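SAHS4 (Ramazzottius varieornatus, PDB 5Z4G) is a secreted, heat-soluble, zinc-binding tardigrade protein that probably acts as a molecular shield when water is scarce. Local coordinates at residues T61-W66 and V76-P81. Numbering follows the deposited sequence.
Sequences TLLKYW and VQTSFP
Thr61 sets its side chain alongside Phe80, CG2 lying over one face of the phenyl ring while OG1, which hydrogen-bonds to Arg154, comes within 3.0 Å of CE2 of Phe80. At Leu62 the backbone pairing sets in: its N and O bond the O and N of Ser79, the Leu62 N to Ser79 O bond measuring 2.9 Å and being almost straight at 174°. Carrying CG anti to its own carbonyl carbon (chi1 -56°), Leu62 brings CD1 to 3.8 Å from CG of Pro81. Leu63, on the other side of the sheet, is a non-hydrogen-bonded partner of Thr78, and its CD1 lies beside CG2 of Thr78 and 4.0 Å from CG2 of Val76. This strict alternation is that of an antiparallel hairpin, here strands 62-66 and 74-79, within the ten-stranded up-and-down barrel expected of a fatty-acid-binding-protein relative; strands 26-30 and 86-91 flank the pair. Lys64 and Gln77 form the second hydrogen-bonded pair, Lys64 N to Gln77 O being 2.8 Å, and the Gln77 amide reaches on to Glu88 through NE2. Tyr65 turns to the same side as Leu63, where CG2 of Val76 sits over its ring in a CH-pi contact, 3.9 Å from the centroid; the Tyr65 hydroxyl hydrogen-bonds to a tetraethylene glycol, probably from the crystallisation liquor. With chi1 at 75°, CG of Trp66 falls between backbone N and carbonyl carbon, and the indole turns toward strand 74-79: CE of Lys64 lies above one face, CB of Gln77 meets the edge at CZ3 (3.8 Å), and the indole stacks with His75, a ligand of zinc.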
# COMPACT_ATOMS: atom_id res chain seq x y z
N THR A 61 4.92 8.97 -4.52
CA THR A 61 5.10 7.59 -4.13
C THR A 61 5.10 6.74 -5.39
O THR A 61 4.21 6.88 -6.24
CB THR A 61 3.94 7.10 -3.22
OG1 THR A 61 3.85 7.92 -2.06
CG2 THR A 61 4.10 5.64 -2.79
N LEU A 62 6.09 5.87 -5.50
CA LEU A 62 6.11 4.83 -6.52
C LEU A 62 5.84 3.49 -5.86
O LEU A 62 6.44 3.15 -4.84
CB LEU A 62 7.45 4.82 -7.27
CG LEU A 62 7.88 6.13 -7.93
CD1 LEU A 62 9.19 5.93 -8.68
CD2 LEU A 62 6.80 6.70 -8.84
N LEU A 63 4.93 2.73 -6.44
CA LEU A 63 4.58 1.43 -5.92
C LEU A 63 4.74 0.40 -7.03
O LEU A 63 4.27 0.60 -8.14
CB LEU A 63 3.14 1.51 -5.43
CG LEU A 63 2.37 0.29 -4.98
CD1 LEU A 63 3.08 -0.36 -3.80
CD2 LEU A 63 1.00 0.80 -4.58
N LYS A 64 5.41 -0.72 -6.73
CA LYS A 64 5.58 -1.77 -7.73
C LYS A 64 5.23 -3.13 -7.14
O LYS A 64 5.75 -3.48 -6.08
CB LYS A 64 7.01 -1.77 -8.30
CG LYS A 64 7.19 -2.70 -9.50
CD LYS A 64 8.44 -2.39 -10.29
CE LYS A 64 9.64 -3.19 -9.82
NZ LYS A 64 10.59 -3.42 -10.94
N TYR A 65 4.37 -3.87 -7.82
CA TYR A 65 4.03 -5.26 -7.47
C TYR A 65 4.39 -6.13 -8.65
O TYR A 65 4.05 -5.79 -9.79
CB TYR A 65 2.53 -5.40 -7.19
CG TYR A 65 2.07 -4.84 -5.88
CD1 TYR A 65 2.24 -5.56 -4.69
CD2 TYR A 65 1.41 -3.60 -5.82
CE1 TYR A 65 1.80 -5.06 -3.48
CE2 TYR A 65 0.97 -3.09 -4.60
CZ TYR A 65 1.18 -3.82 -3.44
OH TYR A 65 0.77 -3.30 -2.24
N TRP A 66 5.06 -7.25 -8.40
CA TRP A 66 5.40 -8.19 -9.48
C TRP A 66 5.48 -9.62 -9.00
O TRP A 66 5.61 -9.88 -7.79
CB TRP A 66 6.66 -7.75 -10.25
CG TRP A 66 7.99 -7.95 -9.58
CD1 TRP A 66 8.90 -8.95 -9.84
CD2 TRP A 66 8.62 -7.08 -8.63
NE1 TRP A 66 10.02 -8.78 -9.07
CE2 TRP A 66 9.89 -7.64 -8.32
CE3 TRP A 66 8.22 -5.91 -7.97
CZ2 TRP A 66 10.77 -7.06 -7.40
CZ3 TRP A 66 9.10 -5.32 -7.04
CH2 TRP A 66 10.36 -5.90 -6.77
N VAL A 76 7.01 -6.70 -3.70
CA VAL A 76 6.53 -5.32 -3.61
C VAL A 76 7.71 -4.41 -3.32
O VAL A 76 8.61 -4.77 -2.55
CB VAL A 76 5.38 -5.13 -2.57
CG1 VAL A 76 5.80 -5.60 -1.18
CG2 VAL A 76 4.88 -3.69 -2.54
N GLN A 77 7.70 -3.24 -3.95
CA GLN A 77 8.68 -2.22 -3.71
C GLN A 77 7.98 -0.88 -3.71
O GLN A 77 7.18 -0.60 -4.61
CB GLN A 77 9.76 -2.26 -4.80
CG GLN A 77 10.87 -1.24 -4.64
CD GLN A 77 11.75 -1.19 -5.86
OE1 GLN A 77 11.35 -0.70 -6.92
NE2 GLN A 77 12.96 -1.71 -5.73
N THR A 78 8.22 -0.09 -2.67
CA THR A 78 7.76 1.28 -2.62
C THR A 78 8.95 2.20 -2.47
O THR A 78 9.93 1.87 -1.79
CB THR A 78 6.75 1.58 -1.49
OG1 THR A 78 7.36 1.31 -0.22
CG2 THR A 78 5.50 0.75 -1.63
N SER A 79 8.88 3.34 -3.13
CA SER A 79 9.91 4.37 -2.98
C SER A 79 9.27 5.73 -2.99
O SER A 79 8.18 5.92 -3.55
CB SER A 79 10.98 4.24 -4.07
OG SER A 79 10.43 4.35 -5.36
N PHE A 80 9.95 6.67 -2.35
CA PHE A 80 9.53 8.05 -2.30
C PHE A 80 10.71 8.83 -2.87
O PHE A 80 11.57 9.29 -2.11
CB PHE A 80 9.19 8.45 -0.85
CG PHE A 80 7.99 7.74 -0.27
CD1 PHE A 80 8.08 6.43 0.22
CD2 PHE A 80 6.76 8.40 -0.19
CE1 PHE A 80 6.97 5.79 0.75
CE2 PHE A 80 5.65 7.76 0.35
CZ PHE A 80 5.75 6.46 0.82
N PRO A 81 10.77 8.98 -4.23
CA PRO A 81 11.90 9.63 -4.91
C PRO A 81 12.27 10.98 -4.30
O PRO A 81 11.41 11.85 -4.16
CB PRO A 81 11.40 9.82 -6.35
CG PRO A 81 10.37 8.77 -6.52
CD PRO A 81 9.71 8.60 -5.18